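Local coordinates for protein profilin (PDB 3D9Y) that binds monomeric actin, holding back or promoting its polymerization according to concentration, and is essential for cytokinesis in fission yeast, at residues F37-F51 and I88-H101. Residues are numbered along the deposited sequence; the frame is centred on the assembly and turned at random.
Sequences FNLSPQEIQGLAAGF and IICVATKLCILVSH
Helix 41-51 lies across the hairpin of antiparallel strands 88-92 and 96-101, its axis 10.1 Å from the first strand and at 64° to it, the CA atoms of A48 and I97, and of F51 and A92, lying nearest each other. This is the profilin fold: a central antiparallel sheet with helices on both faces, helix 108-125 packing on the other side through I89 and V91. No hydrogen bond joins the two segments; apolar side chains do the work. L47 points its two methyls into the strands: CD1 sits 4.0 Å from C90 SG, while CD2 meets V99 CG2 tip to tip and touches I97 CG2. Further along, the F51 ring packs on both strands. A92 CB stands 4.0 Å over the centre of one face, a CH-pi contact, C90 O lies at the edge in the ring plane, 3.9 Å from F51 CZ, and I97 runs alongside in the opposite direction, its CD1 3.7 Å from F51 CE2. With F51 cut back to an alanine, A92 CB and the I97 methyls would probably lose their aromatic partner and a gap open beneath the helix. At the helix N-terminus S40 and E43 form a capping box, and E43 OE1 and OE2 also accept from A65 N and G66 N. F37, its CG anti to the backbone N (chi1 -159°), sets its ring edge against the hairpin, CE1 3.9 Å from V99 CG1 and CZ 3.9 Å from I88 CD1.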
# COMPACT_ATOMS: atom_id res chain seq x y z
N PHE A 37 -7.70 -1.48 -10.03
CA PHE A 37 -6.55 -1.80 -9.19
C PHE A 37 -6.77 -3.15 -8.50
O PHE A 37 -6.97 -3.25 -7.27
CB PHE A 37 -6.32 -0.65 -8.19
CG PHE A 37 -4.93 -0.59 -7.62
CD1 PHE A 37 -4.74 -0.50 -6.25
CD2 PHE A 37 -3.82 -0.60 -8.45
CE1 PHE A 37 -3.45 -0.44 -5.71
CE2 PHE A 37 -2.53 -0.54 -7.92
CZ PHE A 37 -2.35 -0.46 -6.55
N ASN A 38 -6.72 -4.19 -9.32
CA ASN A 38 -7.04 -5.55 -8.87
C ASN A 38 -5.83 -6.30 -8.33
O ASN A 38 -4.92 -6.67 -9.09
CB ASN A 38 -7.70 -6.33 -10.01
CG ASN A 38 -8.93 -5.62 -10.56
OD1 ASN A 38 -9.52 -4.77 -9.89
ND2 ASN A 38 -9.32 -5.97 -11.78
N LEU A 39 -5.82 -6.53 -7.02
CA LEU A 39 -4.76 -7.30 -6.36
C LEU A 39 -5.19 -8.75 -6.16
O LEU A 39 -6.26 -9.02 -5.61
CB LEU A 39 -4.43 -6.69 -5.00
CG LEU A 39 -4.19 -5.18 -4.93
CD1 LEU A 39 -3.78 -4.81 -3.53
CD2 LEU A 39 -3.14 -4.73 -5.93
N SER A 40 -4.36 -9.68 -6.61
CA SER A 40 -4.70 -11.11 -6.54
C SER A 40 -4.39 -11.70 -5.16
O SER A 40 -3.57 -11.15 -4.42
CB SER A 40 -3.92 -11.87 -7.61
OG SER A 40 -2.53 -11.84 -7.36
N PRO A 41 -5.05 -12.83 -4.81
CA PRO A 41 -4.76 -13.52 -3.54
C PRO A 41 -3.28 -13.77 -3.35
O PRO A 41 -2.74 -13.57 -2.26
CB PRO A 41 -5.50 -14.85 -3.69
CG PRO A 41 -6.63 -14.54 -4.60
CD PRO A 41 -6.10 -13.53 -5.57
N GLN A 42 -2.62 -14.18 -4.43
CA GLN A 42 -1.21 -14.51 -4.40
C GLN A 42 -0.38 -13.26 -4.11
O GLN A 42 0.57 -13.30 -3.32
CB GLN A 42 -0.79 -15.15 -5.73
CG GLN A 42 -1.37 -16.57 -5.96
CD GLN A 42 -2.79 -16.61 -6.55
OE1 GLN A 42 -3.43 -15.58 -6.78
NE2 GLN A 42 -3.29 -17.82 -6.80
N GLU A 43 -0.76 -12.14 -4.72
CA GLU A 43 -0.10 -10.85 -4.49
C GLU A 43 -0.23 -10.38 -3.03
O GLU A 43 0.77 -10.00 -2.42
CB GLU A 43 -0.62 -9.79 -5.46
CG GLU A 43 -0.05 -9.94 -6.88
CD GLU A 43 -0.73 -9.02 -7.89
OE1 GLU A 43 -1.78 -8.44 -7.58
OE2 GLU A 43 -0.19 -8.89 -9.02
N ILE A 44 -1.44 -10.41 -2.48
CA ILE A 44 -1.65 -9.95 -1.10
C ILE A 44 -1.00 -10.90 -0.08
O ILE A 44 -0.48 -10.46 0.95
CB ILE A 44 -3.14 -9.70 -0.76
CG1 ILE A 44 -3.96 -10.99 -0.76
CG2 ILE A 44 -3.73 -8.70 -1.74
CD1 ILE A 44 -5.36 -10.81 -0.20
N GLN A 45 -1.00 -12.20 -0.38
CA GLN A 45 -0.27 -13.19 0.42
C GLN A 45 1.23 -12.87 0.39
O GLN A 45 1.90 -12.91 1.42
CB GLN A 45 -0.55 -14.62 -0.07
CG GLN A 45 -1.95 -15.12 0.33
CD GLN A 45 -2.44 -16.31 -0.48
OE1 GLN A 45 -1.65 -17.09 -1.03
NE2 GLN A 45 -3.77 -16.46 -0.56
N GLY A 46 1.74 -12.54 -0.80
CA GLY A 46 3.13 -12.15 -0.95
C GLY A 46 3.50 -10.90 -0.17
O GLY A 46 4.54 -10.84 0.50
N LEU A 47 2.65 -9.87 -0.26
CA LEU A 47 2.91 -8.61 0.41
C LEU A 47 2.84 -8.80 1.92
O LEU A 47 3.68 -8.28 2.66
CB LEU A 47 1.91 -7.54 -0.07
CG LEU A 47 2.06 -6.13 0.49
CD1 LEU A 47 3.38 -5.50 0.07
CD2 LEU A 47 0.90 -5.25 0.05
N ALA A 48 1.84 -9.55 2.38
CA ALA A 48 1.68 -9.84 3.80
C ALA A 48 2.91 -10.56 4.36
O ALA A 48 3.42 -10.21 5.42
CB ALA A 48 0.41 -10.64 4.05
N ALA A 49 3.39 -11.57 3.63
CA ALA A 49 4.62 -12.28 4.01
C ALA A 49 5.84 -11.35 4.04
O ALA A 49 6.73 -11.51 4.88
CB ALA A 49 4.87 -13.44 3.07
N GLY A 50 5.88 -10.38 3.13
CA GLY A 50 6.94 -9.37 3.10
C GLY A 50 7.13 -8.60 4.40
O GLY A 50 8.25 -8.35 4.82
N PHE A 51 6.03 -8.22 5.05
CA PHE A 51 6.13 -7.48 6.30
C PHE A 51 6.75 -8.33 7.41
O PHE A 51 7.34 -7.80 8.35
CB PHE A 51 4.76 -6.94 6.73
CG PHE A 51 4.30 -5.79 5.89
CD1 PHE A 51 4.86 -4.53 6.06
CD2 PHE A 51 3.32 -5.96 4.93
CE1 PHE A 51 4.44 -3.45 5.28
CE2 PHE A 51 2.89 -4.87 4.15
CZ PHE A 51 3.46 -3.64 4.32
N ILE A 88 4.73 3.30 -5.18
CA ILE A 88 3.76 2.58 -4.39
C ILE A 88 4.20 2.66 -2.94
O ILE A 88 5.38 2.52 -2.64
CB ILE A 88 3.66 1.11 -4.91
CG1 ILE A 88 2.39 0.43 -4.39
CG2 ILE A 88 4.90 0.31 -4.57
CD1 ILE A 88 1.26 0.45 -5.38
N ILE A 89 3.23 2.91 -2.06
CA ILE A 89 3.44 3.02 -0.61
C ILE A 89 2.52 2.02 0.08
O ILE A 89 1.29 2.11 -0.04
CB ILE A 89 3.04 4.41 -0.12
CG1 ILE A 89 3.79 5.51 -0.89
CG2 ILE A 89 3.20 4.53 1.43
CD1 ILE A 89 5.31 5.54 -0.72
N CYS A 90 3.11 1.06 0.78
CA CYS A 90 2.37 0.04 1.51
C CYS A 90 2.66 0.18 3.01
O CYS A 90 3.81 0.17 3.42
CB CYS A 90 2.79 -1.34 1.05
SG CYS A 90 2.61 -1.62 -0.72
N VAL A 91 1.61 0.28 3.81
CA VAL A 91 1.77 0.53 5.24
C VAL A 91 0.83 -0.38 6.02
O VAL A 91 -0.38 -0.41 5.79
CB VAL A 91 1.51 1.99 5.59
CG1 VAL A 91 1.83 2.25 7.06
CG2 VAL A 91 2.35 2.91 4.71
N ALA A 92 1.41 -1.14 6.95
CA ALA A 92 0.64 -2.09 7.75
C ALA A 92 0.10 -1.47 9.04
O ALA A 92 0.80 -0.71 9.73
CB ALA A 92 1.51 -3.31 8.07
N THR A 93 -1.15 -1.78 9.35
CA THR A 93 -1.77 -1.41 10.63
C THR A 93 -1.86 -2.69 11.48
O THR A 93 -1.20 -3.68 11.17
CB THR A 93 -3.17 -0.76 10.43
OG1 THR A 93 -4.11 -1.71 9.92
CG2 THR A 93 -3.08 0.42 9.49
N LYS A 94 -2.67 -2.68 12.54
CA LYS A 94 -2.82 -3.87 13.36
C LYS A 94 -3.47 -5.00 12.56
O LYS A 94 -3.02 -6.14 12.60
CB LYS A 94 -3.65 -3.57 14.61
CG LYS A 94 -3.61 -4.67 15.65
CD LYS A 94 -4.41 -4.33 16.90
CE LYS A 94 -5.91 -4.53 16.69
NZ LYS A 94 -6.71 -4.27 17.93
N LEU A 95 -4.52 -4.66 11.81
CA LEU A 95 -5.34 -5.63 11.10
C LEU A 95 -5.29 -5.53 9.57
O LEU A 95 -5.78 -6.42 8.89
CB LEU A 95 -6.79 -5.50 11.56
CG LEU A 95 -7.04 -5.66 13.07
CD1 LEU A 95 -8.52 -5.52 13.36
CD2 LEU A 95 -6.51 -6.98 13.60
N CYS A 96 -4.70 -4.46 9.03
CA CYS A 96 -4.69 -4.23 7.57
C CYS A 96 -3.38 -3.70 7.00
O CYS A 96 -2.42 -3.38 7.73
CB CYS A 96 -5.85 -3.32 7.15
SG CYS A 96 -6.82 -2.60 8.52
N ILE A 97 -3.33 -3.67 5.67
CA ILE A 97 -2.28 -3.00 4.91
C ILE A 97 -2.92 -2.01 3.94
O ILE A 97 -3.76 -2.39 3.14
CB ILE A 97 -1.44 -4.00 4.09
CG1 ILE A 97 -0.83 -5.08 4.98
CG2 ILE A 97 -0.36 -3.25 3.30
CD1 ILE A 97 -0.47 -6.35 4.23
N LEU A 98 -2.50 -0.75 4.02
CA LEU A 98 -2.92 0.27 3.06
C LEU A 98 -1.94 0.23 1.88
O LEU A 98 -0.73 0.16 2.10
CB LEU A 98 -2.88 1.65 3.71
CG LEU A 98 -3.67 1.83 5.01
CD1 LEU A 98 -3.60 3.28 5.46
CD2 LEU A 98 -5.10 1.40 4.85
N VAL A 99 -2.47 0.24 0.67
CA VAL A 99 -1.67 0.27 -0.55
C VAL A 99 -2.04 1.52 -1.37
O VAL A 99 -3.18 1.64 -1.83
CB VAL A 99 -1.95 -0.98 -1.38
CG1 VAL A 99 -1.13 -1.00 -2.64
CG2 VAL A 99 -1.68 -2.24 -0.55
N SER A 100 -1.07 2.41 -1.56
CA SER A 100 -1.26 3.68 -2.31
C SER A 100 -0.30 3.80 -3.50
O SER A 100 0.90 3.73 -3.33
CB SER A 100 -1.01 4.87 -1.37
OG SER A 100 -2.06 4.99 -0.41
N HIS A 101 -0.84 3.99 -4.71
CA HIS A 101 -0.05 4.31 -5.90
C HIS A 101 -0.07 5.83 -6.12
O HIS A 101 -1.11 6.46 -5.95
CB HIS A 101 -0.67 3.60 -7.13
CG HIS A 101 0.10 3.79 -8.40
ND1 HIS A 101 0.94 2.82 -8.92
CD2 HIS A 101 0.15 4.82 -9.27
CE1 HIS A 101 1.46 3.25 -10.05
NE2 HIS A 101 1.00 4.47 -10.28